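Local coordinates for protein PP1b (Porcine reproductive and respiratory syndrome virus, PDB 6JDR) that probably unwinds RNA and DNA duplexes with 5' to 3' polarity, powered by ATP hydrolysis, as the zinc-binding helicase part of the viral replicase polyprotein, at residues A[171-174]-A[175-178]; A[328-331]-A[332-335]; A[48-51]-A[52-55]; A[134-137]-A[138-142]. The protein carries 1 engineered substitution. All coordinates share one frame; numbering follows the deposited sequence.

Contact 1: residues A[171-174]-A[175-178]; sequences TPTH and QTML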
ATOM      1  N   THR A 171       7.558   8.395   2.243  1.00 42.37           N
ATOM      2  CA  THR A 171       6.685   9.561   2.252  1.00 41.00           C
ATOM      3  C   THR A 171       7.423  10.772   1.652  1.00 39.55           C
ATOM      4  O   THR A 171       8.615  10.958   1.910  1.00 39.19           O
ATOM      5  CB  THR A 171       6.180   9.840   3.684  1.00 42.71           C
ATOM      6  OG1 THR A 171       5.176  10.861   3.667  1.00 43.59           O
ATOM      7  CG2 THR A 171       7.322  10.261   4.603  1.00 43.70           C
ATOM      8  N   PRO A 172       6.720  11.582   0.834  1.00 36.97           N
ATOM      9  CA  PRO A 172       7.349  12.608  -0.007  1.00 37.51           C
ATOM     10  C   PRO A 172       7.976  13.819   0.691  1.00 38.62           C
ATOM     11  O   PRO A 172       9.039  14.263   0.264  1.00 40.37           O
ATOM     12  CB  PRO A 172       6.200  13.072  -0.914  1.00 37.11           C
ATOM     13  CG  PRO A 172       4.963  12.746  -0.159  1.00 37.19           C
ATOM     14  CD  PRO A 172       5.277  11.467   0.553  1.00 36.89           C
ATOM     15  N   THR A 173       7.336  14.366   1.722  1.00 38.70           N
ATOM     16  CA  THR A 173       7.820  15.604   2.342  1.00 38.64           C
ATOM     17  C   THR A 173       8.058  15.464   3.833  1.00 39.82           C
ATOM     18  O   THR A 173       7.659  14.478   4.448  1.00 39.98           O
ATOM     19  CB  THR A 173       6.844  16.772   2.126  1.00 38.31           C
ATOM     20  OG1 THR A 173       5.688  16.600   2.956  1.00 38.67           O
ATOM     21  CG2 THR A 173       6.427  16.865   0.652  1.00 38.23           C
ATOM     22  N   HIS A 174       8.718  16.468   4.403  1.00 41.28           N
ATOM     23  CA  HIS A 174       8.951  16.532   5.849  1.00 42.11           C
ATOM     24  C   HIS A 174       7.632  16.499   6.612  1.00 42.31           C
ATOM     25  O   HIS A 174       7.520  15.830   7.636  1.00 42.87           O
ATOM     26  CB  HIS A 174       9.716  17.807   6.212  1.00 41.63           C
ATOM     27  CG  HIS A 174      11.141  17.804   5.761  1.00 41.99           C
ATOM     28  ND1 HIS A 174      12.047  18.763   6.157  1.00 42.93           N
ATOM     29  CD2 HIS A 174      11.824  16.951   4.961  1.00 43.04           C
ATOM     30  CE1 HIS A 174      13.221  18.512   5.606  1.00 43.46           C
ATOM     31  NE2 HIS A 174      13.114  17.417   4.876  1.00 43.26           N
ATOM     32  N   GLN A 175       6.644  17.225   6.101  1.00 42.46           N
ATOM     33  CA  GLN A 175       5.360  17.348   6.762  1.00 43.80           C
ATOM     34  C   GLN A 175       4.586  16.040   6.732  1.00 43.93           C
ATOM     35  O   GLN A 175       4.032  15.629   7.751  1.00 45.24           O
ATOM     36  CB  GLN A 175       4.528  18.461   6.117  1.00 45.11           C
ATOM     37  CG  GLN A 175       3.247  18.791   6.874  1.00 47.03           C
ATOM     38  CD  GLN A 175       3.511  19.181   8.318  1.00 48.82           C
ATOM     39  OE1 GLN A 175       4.376  20.013   8.601  1.00 50.04           O
ATOM     40  NE2 GLN A 175       2.768  18.579   9.239  1.00 50.13           N
ATOM     41  N   THR A 176       4.547  15.389   5.569  1.00 43.64           N
ATOM     42  CA  THR A 176       3.860  14.101   5.440  1.00 42.37           C
ATOM     43  C   THR A 176       4.564  13.061   6.306  1.00 42.44           C
ATOM     44  O   THR A 176       3.917  12.252   6.956  1.00 43.51           O
ATOM     45  CB  THR A 176       3.765  13.622   3.971  1.00 41.98           C
ATOM     46  OG1 THR A 176       5.071  13.524   3.391  1.00 40.82           O
ATOM     47  CG2 THR A 176       2.912  14.586   3.144  1.00 41.43           C
ATOM     48  N   MET A 177       5.891  13.109   6.335  1.00 43.51           N
ATOM     49  CA  MET A 177       6.671  12.291   7.261  1.00 47.05           C
ATOM     50  C   MET A 177       6.250  12.519   8.714  1.00 49.51           C
ATOM     51  O   MET A 177       6.108  11.558   9.471  1.00 50.00           O
ATOM     52  CB  MET A 177       8.170  12.580   7.108  1.00 47.12           C
ATOM     53  CG  MET A 177       9.063  11.730   7.994  1.00 48.01           C
ATOM     54  SD  MET A 177      10.810  12.067   7.726  1.00 49.30           S
ATOM     55  CE  MET A 177      11.554  10.954   8.914  1.00 49.07           C
ATOM     56  N   LEU A 178       6.058  13.783   9.096  1.00 51.20           N
ATOM     57  CA  LEU A 178       5.634  14.129  10.457  1.00 53.13           C
ATOM     58  C   LEU A 178       4.207  13.662  10.736  1.00 54.28           C
ATOM     59  O   LEU A 178       3.921  13.129  11.810  1.00 54.96           O
ATOM     60  CB  LEU A 178       5.748  15.640  10.696  1.00 53.09           C
ATOM     61  CG  LEU A 178       5.431  16.168  12.105  1.00 53.23           C
ATOM     62  CD1 LEU A 178       6.279  15.483  13.169  1.00 53.44           C
ATOM     63  CD2 LEU A 178       5.634  17.678  12.157  1.00 53.33           C
TER
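T173 and T176 exchange hydrogen bonds at the start of helix 174-184. The amide N of T176 donates almost straight to OG1 of T173 (3.1 Å, 172°). In return the amide N of T173 donates to OG1 of T176 over 2.9 Å. With chi1 at 73°, T173 holds OG1 between its own backbone N and carbonyl carbon, turned to the first turn of the helix. The pair forms a capping box, with T173 as N-cap. Behind it the helical bonds begin: M177 N to T173 O (2.9 Å), then L178 N to H174 O. The cap joins strand 168-171 of the parallel sheet in the first RecA-like domain to its following helix, and the sequence here is consistent with motif Ia of superfamily 1 helicases. Among hydroxyls, OG1 of T171 lies 2.7 Å from OG1 of T176, the two side chains running past each other in opposite directions; T171 OG1 is hydrogen-bonded to D225. Apolar packing comes from T171 CG2, which meets M177 CA at 3.4 Å, the T171 and M177 side chains crossing at about a right angle. The extended M177 chain reaches V209, while the H174 ring leads away and bonds T195 through ND1.

Contact 2: residues A[328-331]-A[332-335]; sequences AITI and DSSQ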
ATOM      1  N   ALA A 328     -40.926 -14.796  13.575  1.00 67.14           N
ATOM      2  CA  ALA A 328     -39.783 -15.035  12.699  1.00 65.21           C
ATOM      3  C   ALA A 328     -40.182 -14.870  11.238  1.00 64.41           C
ATOM      4  O   ALA A 328     -41.345 -15.050  10.882  1.00 64.66           O
ATOM      5  CB  ALA A 328     -39.224 -16.428  12.932  1.00 64.48           C
ATOM      6  N   ILE A 329     -39.203 -14.537  10.400  1.00 64.11           N
ATOM      7  CA  ILE A 329     -39.419 -14.368   8.962  1.00 62.16           C
ATOM      8  C   ILE A 329     -38.370 -15.130   8.166  1.00 60.32           C
ATOM      9  O   ILE A 329     -37.330 -15.517   8.703  1.00 60.12           O
ATOM     10  CB  ILE A 329     -39.375 -12.881   8.553  1.00 63.12           C
ATOM     11  CG1 ILE A 329     -38.030 -12.247   8.939  1.00 63.87           C
ATOM     12  CG2 ILE A 329     -40.530 -12.126   9.198  1.00 62.47           C
ATOM     13  CD1 ILE A 329     -37.847 -10.834   8.431  1.00 64.74           C
ATOM     14  N   THR A 330     -38.641 -15.340   6.881  1.00 59.78           N
ATOM     15  CA  THR A 330     -37.653 -15.946   6.000  1.00 60.41           C
ATOM     16  C   THR A 330     -36.526 -14.963   5.718  1.00 62.27           C
ATOM     17  O   THR A 330     -36.671 -13.751   5.910  1.00 62.83           O
ATOM     18  CB  THR A 330     -38.246 -16.390   4.652  1.00 60.50           C
ATOM     19  OG1 THR A 330     -38.835 -15.265   3.987  1.00 60.10           O
ATOM     20  CG2 THR A 330     -39.282 -17.480   4.853  1.00 61.15           C
ATOM     21  N   ILE A 331     -35.405 -15.498   5.252  1.00 61.63           N
ATOM     22  CA  ILE A 331     -34.278 -14.678   4.836  1.00 61.31           C
ATOM     23  C   ILE A 331     -34.651 -13.890   3.578  1.00 63.46           C
ATOM     24  O   ILE A 331     -34.222 -12.749   3.413  1.00 64.68           O
ATOM     25  CB  ILE A 331     -33.022 -15.538   4.589  1.00 60.31           C
ATOM     26  CG1 ILE A 331     -32.570 -16.203   5.896  1.00 60.03           C
ATOM     27  CG2 ILE A 331     -31.895 -14.691   4.023  1.00 59.59           C
ATOM     28  CD1 ILE A 331     -31.699 -17.428   5.697  1.00 60.12           C
ATOM     29  N   ASP A 332     -35.462 -14.489   2.708  1.00 64.97           N
ATOM     30  CA  ASP A 332     -35.960 -13.796   1.514  1.00 68.31           C
ATOM     31  C   ASP A 332     -36.828 -12.583   1.858  1.00 69.59           C
ATOM     32  O   ASP A 332     -36.786 -11.570   1.159  1.00 73.18           O
ATOM     33  CB  ASP A 332     -36.751 -14.755   0.621  1.00 70.49           C
ATOM     34  CG  ASP A 332     -35.881 -15.847   0.023  1.00 74.27           C
ATOM     35  OD1 ASP A 332     -34.853 -16.201   0.643  1.00 74.78           O
ATOM     36  OD2 ASP A 332     -36.228 -16.353  -1.067  1.00 77.96           O
ATOM     37  N   SER A 333     -37.611 -12.693   2.930  1.00 69.15           N
ATOM     38  CA  SER A 333     -38.479 -11.601   3.378  1.00 67.87           C
ATOM     39  C   SER A 333     -37.718 -10.490   4.097  1.00 67.66           C
ATOM     40  O   SER A 333     -38.242  -9.389   4.260  1.00 71.64           O
ATOM     41  CB  SER A 333     -39.573 -12.137   4.303  1.00 66.61           C
ATOM     42  OG  SER A 333     -40.371 -13.098   3.636  1.00 66.31           O
ATOM     43  N   SER A 334     -36.495 -10.782   4.532  1.00 66.65           N
ATOM     44  CA  SER A 334     -35.673  -9.819   5.268  1.00 67.80           C
ATOM     45  C   SER A 334     -34.867  -8.870   4.372  1.00 68.63           C
ATOM     46  O   SER A 334     -34.147  -8.008   4.879  1.00 65.73           O
ATOM     47  CB  SER A 334     -34.706 -10.569   6.190  1.00 67.20           C
ATOM     48  OG  SER A 334     -33.792 -11.350   5.438  1.00 64.37           O
ATOM     49  N   GLN A 335     -34.983  -9.030   3.053  1.00 71.72           N
ATOM     50  CA  GLN A 335     -34.210  -8.222   2.107  1.00 74.76           C
ATOM     51  C   GLN A 335     -34.619  -6.750   2.170  1.00 77.40           C
ATOM     52  O   GLN A 335     -35.806  -6.421   2.099  1.00 77.70           O
ATOM     53  CB  GLN A 335     -34.375  -8.750   0.680  1.00 74.94           C
ATOM     54  CG  GLN A 335     -33.788 -10.137   0.465  1.00 76.86           C
ATOM     55  CD  GLN A 335     -34.053 -10.686  -0.923  1.00 77.10           C
ATOM     56  OE1 GLN A 335     -34.230  -9.933  -1.878  1.00 79.33           O
ATOM     57  NE2 GLN A 335     -34.075 -12.010  -1.041  1.00 77.63           N
TER
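T330 and S333 meet through their hydroxyls: OG of S333 donates to OG1 of T330 over 2.7 Å. The same T330 oxygen also takes the amide N of S333, at 3.0 Å with an N-H...O angle of 143°, so two donors of one residue grip a single acceptor. The torsions make this possible. T330 keeps OG1 between its backbone N and carbonyl carbon (chi1 58°), facing the turn, and S333 swings OG to the side of its own backbone N (chi1 -60°), which lets hydroxyl and amide converge on that oxygen. The carbonyl O of T330 in turn receives weak, strongly bent bonds from the amides of S333 and S334. S334 turns its hydroxyl toward I331, and OG lies 2.5 Å from the carbonyl O of I331, too short to be trusted in detail. The amide N of S334 reaches that same I331 oxygen at 3.2 Å, coming from well above the carbonyl plane. On the apolar side I329 lays CD1 against CB of S334 (3.9 Å). I331 points the other way, its side chain packing on V359 and A360 of helix 354-361, and D332 turns outward to a salt bridge with R356. The side-chain and main-chain acceptors of T330 together fit an ST motif, with weak main-chain bonds, leading into a type I turn from D332 to Q335. This turn follows edge strand 329-330 of the second RecA-like domain, and its sequence is consistent with motif V of viral superfamily 1 helicases.

Contact 3: residues A[48-51]-A[52-55]; sequences GSCS and ECEP. With ZN (zinc ion), chain D.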
ATOM      1  N   GLY A  48      27.911  14.963 -33.425  1.00 56.50           N
ATOM      2  CA  GLY A  48      28.528  15.365 -34.688  1.00 57.50           C
ATOM      3  C   GLY A  48      29.894  16.012 -34.507  1.00 58.36           C
ATOM      4  O   GLY A  48      30.280  16.885 -35.289  1.00 58.38           O
ATOM      5  N   SER A  49      30.619  15.598 -33.468  1.00 57.63           N
ATOM      6  CA  SER A  49      31.980  16.077 -33.233  1.00 60.62           C
ATOM      7  C   SER A  49      32.929  15.423 -34.234  1.00 61.49           C
ATOM      8  O   SER A  49      33.924  16.019 -34.651  1.00 61.65           O
ATOM      9  CB  SER A  49      32.430  15.744 -31.814  1.00 61.93           C
ATOM     10  OG  SER A  49      31.473  16.164 -30.864  1.00 64.35           O
ATOM     11  N   CYS A  50      32.621  14.179 -34.581  1.00 61.52           N
ATOM     12  CA  CYS A  50      33.274  13.486 -35.677  1.00 61.32           C
ATOM     13  C   CYS A  50      32.195  12.799 -36.505  1.00 61.21           C
ATOM     14  O   CYS A  50      31.015  12.867 -36.164  1.00 62.77           O
ATOM     15  CB  CYS A  50      34.275  12.464 -35.141  1.00 60.67           C
ATOM     16  SG  CYS A  50      33.545  10.883 -34.669  1.00 59.24           S
ATOM     17  N   SER A  51      32.595  12.133 -37.585  1.00 61.16           N
ATOM     18  CA  SER A  51      31.632  11.502 -38.490  1.00 61.37           C
ATOM     19  C   SER A  51      30.943  10.276 -37.880  1.00 59.18           C
ATOM     20  O   SER A  51      29.871   9.885 -38.331  1.00 58.90           O
ATOM     21  CB  SER A  51      32.294  11.143 -39.831  1.00 63.02           C
ATOM     22  OG  SER A  51      33.472  10.378 -39.651  1.00 64.11           O
ATOM     23  N   GLU A  52      31.554   9.685 -36.855  1.00 59.09           N
ATOM     24  CA  GLU A  52      30.985   8.514 -36.189  1.00 61.19           C
ATOM     25  C   GLU A  52      29.810   8.872 -35.268  1.00 61.21           C
ATOM     26  O   GLU A  52      28.924   8.044 -35.046  1.00 57.68           O
ATOM     27  CB  GLU A  52      32.069   7.786 -35.386  1.00 62.03           C
ATOM     28  CG  GLU A  52      31.678   6.390 -34.919  1.00 63.90           C
ATOM     29  CD  GLU A  52      31.364   5.442 -36.064  1.00 66.26           C
ATOM     30  OE1 GLU A  52      32.131   5.421 -37.051  1.00 69.17           O
ATOM     31  OE2 GLU A  52      30.351   4.714 -35.975  1.00 67.92           O
ATOM     32  N   CYS A  53      29.817  10.096 -34.733  1.00 61.28           N
ATOM     33  CA  CYS A  53      28.751  10.573 -33.849  1.00 61.71           C
ATOM     34  C   CYS A  53      27.784  11.533 -34.562  1.00 64.34           C
ATOM     35  O   CYS A  53      27.086  12.316 -33.911  1.00 61.72           O
ATOM     36  CB  CYS A  53      29.358  11.246 -32.612  1.00 59.64           C
ATOM     37  SG  CYS A  53      30.488  12.616 -32.965  1.00 59.98           S
ATOM     38  N   GLU A  54      27.749  11.475 -35.895  1.00 66.19           N
ATOM     39  CA  GLU A  54      26.821  12.296 -36.687  1.00 66.75           C
ATOM     40  C   GLU A  54      25.377  11.775 -36.723  1.00 64.74           C
ATOM     41  O   GLU A  54      24.446  12.581 -36.793  1.00 64.67           O
ATOM     42  CB  GLU A  54      27.343  12.500 -38.117  1.00 69.06           C
ATOM     43  CG  GLU A  54      28.276  13.696 -38.256  1.00 71.97           C
ATOM     44  CD  GLU A  54      28.938  13.787 -39.619  1.00 74.45           C
ATOM     45  OE1 GLU A  54      28.389  13.235 -40.598  1.00 75.45           O
ATOM     46  OE2 GLU A  54      30.016  14.415 -39.709  1.00 77.11           O
ATOM     47  N   PRO A  55      25.177  10.441 -36.693  1.00 61.24           N
ATOM     48  CA  PRO A  55      23.799   9.942 -36.640  1.00 61.36           C
ATOM     49  C   PRO A  55      23.033  10.532 -35.450  1.00 61.91           C
ATOM     50  O   PRO A  55      23.522  10.466 -34.323  1.00 61.68           O
ATOM     51  CB  PRO A  55      23.973   8.427 -36.483  1.00 60.68           C
ATOM     52  CG  PRO A  55      25.295   8.137 -37.096  1.00 61.20           C
ATOM     53  CD  PRO A  55      26.153   9.344 -36.823  1.00 61.25           C
TER
HETATM   54 ZN    ZN D 503      32.468  11.096 -32.532  1.00 53.08          ZN
HETATM   55  O   HOH W   1      31.671  16.806 -37.817  1.00 64.41           O
HETATM   56  O   HOH W   2      32.058   7.589 -39.381  1.00 49.72           O
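C50 and C53 close on one zinc ion, C50 SG at 2.4 Å from the metal and C53 SG at 2.5 Å, with C41 and H43 completing the site. This is the tight half of the contact. The amide N of C50 points straight at SG of C53 (3.1 Å, 177°), and the amide N of E52 makes a weaker, bent bond to SG of C50. Such N-H...S bonds would be expected to stabilise negative charge on the sulfurs. Backbone bonds close the turn: G48 N to C53 O at 2.8 Å, the donor standing above the carbonyl plane, and a weak one from C53 N to C50 O. The other side is looser and wet. E54 stretches over the backbone, its CG 3.5 Å from C50 O and its OE2 beside CA of S51. One water bonds G48 O and, weakly, E54 OE2, while a second links OG of S51 to OE1 of E52. The other carboxylate oxygen of E52, OE2, is hydrogen-bonded to NE1 of W40. A C-x-x-C turn whose sulfurs both bind the metal and accept amide hydrogens is typical of a zinc knuckle; here it holds the third zinc of the arterivirus zinc-binding domain.

Contact 4: residues A[134-137]-A[138-142]; sequences MVAV and ASNVL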
ATOM      1  N   MET A 134      14.663  -0.552 -15.362  1.00 42.64           N
ATOM      2  CA  MET A 134      13.289  -0.487 -15.860  1.00 43.44           C
ATOM      3  C   MET A 134      12.663  -1.856 -16.147  1.00 45.17           C
ATOM      4  O   MET A 134      11.435  -1.959 -16.226  1.00 45.23           O
ATOM      5  CB  MET A 134      13.199   0.414 -17.095  1.00 42.40           C
ATOM      6  CG  MET A 134      13.606   1.863 -16.844  1.00 43.19           C
ATOM      7  SD  MET A 134      12.604   2.732 -15.610  1.00 42.56           S
ATOM      8  CE  MET A 134      11.039   2.847 -16.471  1.00 41.28           C
ATOM      9  N   VAL A 135      13.480  -2.901 -16.291  1.00 45.31           N
ATOM     10  CA  VAL A 135      12.933  -4.262 -16.397  1.00 46.85           C
ATOM     11  C   VAL A 135      12.447  -4.755 -15.024  1.00 45.43           C
ATOM     12  O   VAL A 135      11.452  -5.474 -14.935  1.00 45.25           O
ATOM     13  CB  VAL A 135      13.907  -5.269 -17.072  1.00 49.10           C
ATOM     14  CG1 VAL A 135      15.240  -5.356 -16.347  1.00 52.09           C
ATOM     15  CG2 VAL A 135      13.273  -6.653 -17.159  1.00 49.70           C
ATOM     16  N   ALA A 136      13.134  -4.342 -13.961  1.00 44.53           N
ATOM     17  CA  ALA A 136      12.688  -4.614 -12.596  1.00 43.65           C
ATOM     18  C   ALA A 136      11.451  -3.787 -12.248  1.00 44.44           C
ATOM     19  O   ALA A 136      10.540  -4.277 -11.574  1.00 44.51           O
ATOM     20  CB  ALA A 136      13.807  -4.325 -11.608  1.00 44.42           C
ATOM     21  N   VAL A 137      11.425  -2.536 -12.706  1.00 44.11           N
ATOM     22  CA  VAL A 137      10.267  -1.661 -12.503  1.00 43.21           C
ATOM     23  C   VAL A 137       9.007  -2.317 -13.073  1.00 43.61           C
ATOM     24  O   VAL A 137       7.985  -2.402 -12.391  1.00 43.29           O
ATOM     25  CB  VAL A 137      10.483  -0.264 -13.138  1.00 42.27           C
ATOM     26  CG1 VAL A 137       9.181   0.522 -13.215  1.00 42.02           C
ATOM     27  CG2 VAL A 137      11.519   0.525 -12.351  1.00 42.26           C
ATOM     28  N   ALA A 138       9.091  -2.785 -14.318  1.00 44.09           N
ATOM     29  CA  ALA A 138       7.966  -3.461 -14.978  1.00 44.65           C
ATOM     30  C   ALA A 138       7.478  -4.667 -14.175  1.00 44.70           C
ATOM     31  O   ALA A 138       6.287  -4.800 -13.894  1.00 43.24           O
ATOM     32  CB  ALA A 138       8.362  -3.893 -16.380  1.00 44.41           C
ATOM     33  N   SER A 139       8.415  -5.530 -13.800  1.00 45.92           N
ATOM     34  CA  SER A 139       8.123  -6.709 -12.992  1.00 46.70           C
ATOM     35  C   SER A 139       7.498  -6.342 -11.642  1.00 46.96           C
ATOM     36  O   SER A 139       6.458  -6.880 -11.263  1.00 47.84           O
ATOM     37  CB  SER A 139       9.407  -7.516 -12.777  1.00 47.88           C
ATOM     38  OG  SER A 139       9.252  -8.480 -11.750  1.00 50.82           O
ATOM     39  N   ASN A 140       8.133  -5.422 -10.925  1.00 47.70           N
ATOM     40  CA  ASN A 140       7.670  -5.023  -9.595  1.00 46.71           C
ATOM     41  C   ASN A 140       6.332  -4.284  -9.598  1.00 46.38           C
ATOM     42  O   ASN A 140       5.577  -4.374  -8.628  1.00 46.47           O
ATOM     43  CB  ASN A 140       8.736  -4.178  -8.895  1.00 47.25           C
ATOM     44  CG  ASN A 140       9.945  -4.997  -8.476  1.00 47.86           C
ATOM     45  OD1 ASN A 140       9.810  -6.137  -8.032  1.00 49.00           O
ATOM     46  ND2 ASN A 140      11.130  -4.418  -8.605  1.00 47.89           N
ATOM     47  N   VAL A 141       6.044  -3.559 -10.678  1.00 45.82           N
ATOM     48  CA  VAL A 141       4.753  -2.876 -10.834  1.00 45.89           C
ATOM     49  C   VAL A 141       3.595  -3.868 -10.836  1.00 47.86           C
ATOM     50  O   VAL A 141       2.537  -3.591 -10.269  1.00 49.09           O
ATOM     51  CB  VAL A 141       4.722  -2.016 -12.121  1.00 45.68           C
ATOM     52  CG1 VAL A 141       3.300  -1.745 -12.595  1.00 46.28           C
ATOM     53  CG2 VAL A 141       5.448  -0.702 -11.889  1.00 46.51           C
ATOM     54  N   LEU A 142       3.798  -5.018 -11.477  1.00 50.22           N
ATOM     55  CA  LEU A 142       2.776  -6.063 -11.532  1.00 50.79           C
ATOM     56  C   LEU A 142       2.487  -6.645 -10.150  1.00 49.22           C
ATOM     57  O   LEU A 142       1.337  -6.923  -9.822  1.00 48.28           O
ATOM     58  CB  LEU A 142       3.196  -7.182 -12.486  1.00 53.36           C
ATOM     59  CG  LEU A 142       3.348  -6.803 -13.964  1.00 55.38           C
ATOM     60  CD1 LEU A 142       3.996  -7.948 -14.730  1.00 56.26           C
ATOM     61  CD2 LEU A 142       2.013  -6.423 -14.587  1.00 55.20           C
TER
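V137 and V141 come together because each sets CG1 opposite its backbone N (chi1 167° and 158°), leaving CG2 beside that N. In this way CG2 of V141 reaches back along the helix to CG1 of V137 at 4.1 Å, the two side chains meeting at a slant. The same methyl lies close to the carbonyl O of V137 (3.1 Å), alongside the helical bond that the amide N of V141 makes to that oxygen at 2.8 Å. N140, one turn after A136, has chi1 -71°, which folds its amide back over the carbonyl of A136. ND2 of N140 lies 3.0 Å from A136 O, but at an angle too poor for a bond; ND2 is hydrogen-bonded to the carbonyl O of L239. A136 O is taken by the amide N of N140, over 2.7 Å and nearly in line with the C=O. L142 N makes merely weak bonds as the helix ends. V137 and V141 press on L239, and V137 also on L236, whereas V135, A138 and S139 lie on the exposed side. M134 is backbone hydrogen-bonded to G8 of the zinc-binding domain, and the helix runs toward strand 145-148, whose following loop matches a Walker A motif. The i/i+4 valine pair is typical of the buried face of a helix packed on its neighbour, here helix 232-239.

Along the chain the order is contact 3, contact 4, contact 1, contact 2, and none touches another. Contact 3 lies in the zinc-binding domain at one end of the elongated molecule and contact 2 near the other, their centres about 82 Å apart on opposite sides of the chain's centre. Between them, contacts 4 and 1 sit about 26 Å apart, centre to centre. Helix 134-142 comes between the zinc-binding domain and strand 145-148 of the seven-stranded parallel sheet, and residues 171-178 follow strand 168-171 of that sheet. Contact 2 borders the separate five-stranded sheet, about 51 Å from contact 1 between centres. The contacts thus sample the zinc-binding domain, the helix leading into the first sheet, and both RecA-like domains.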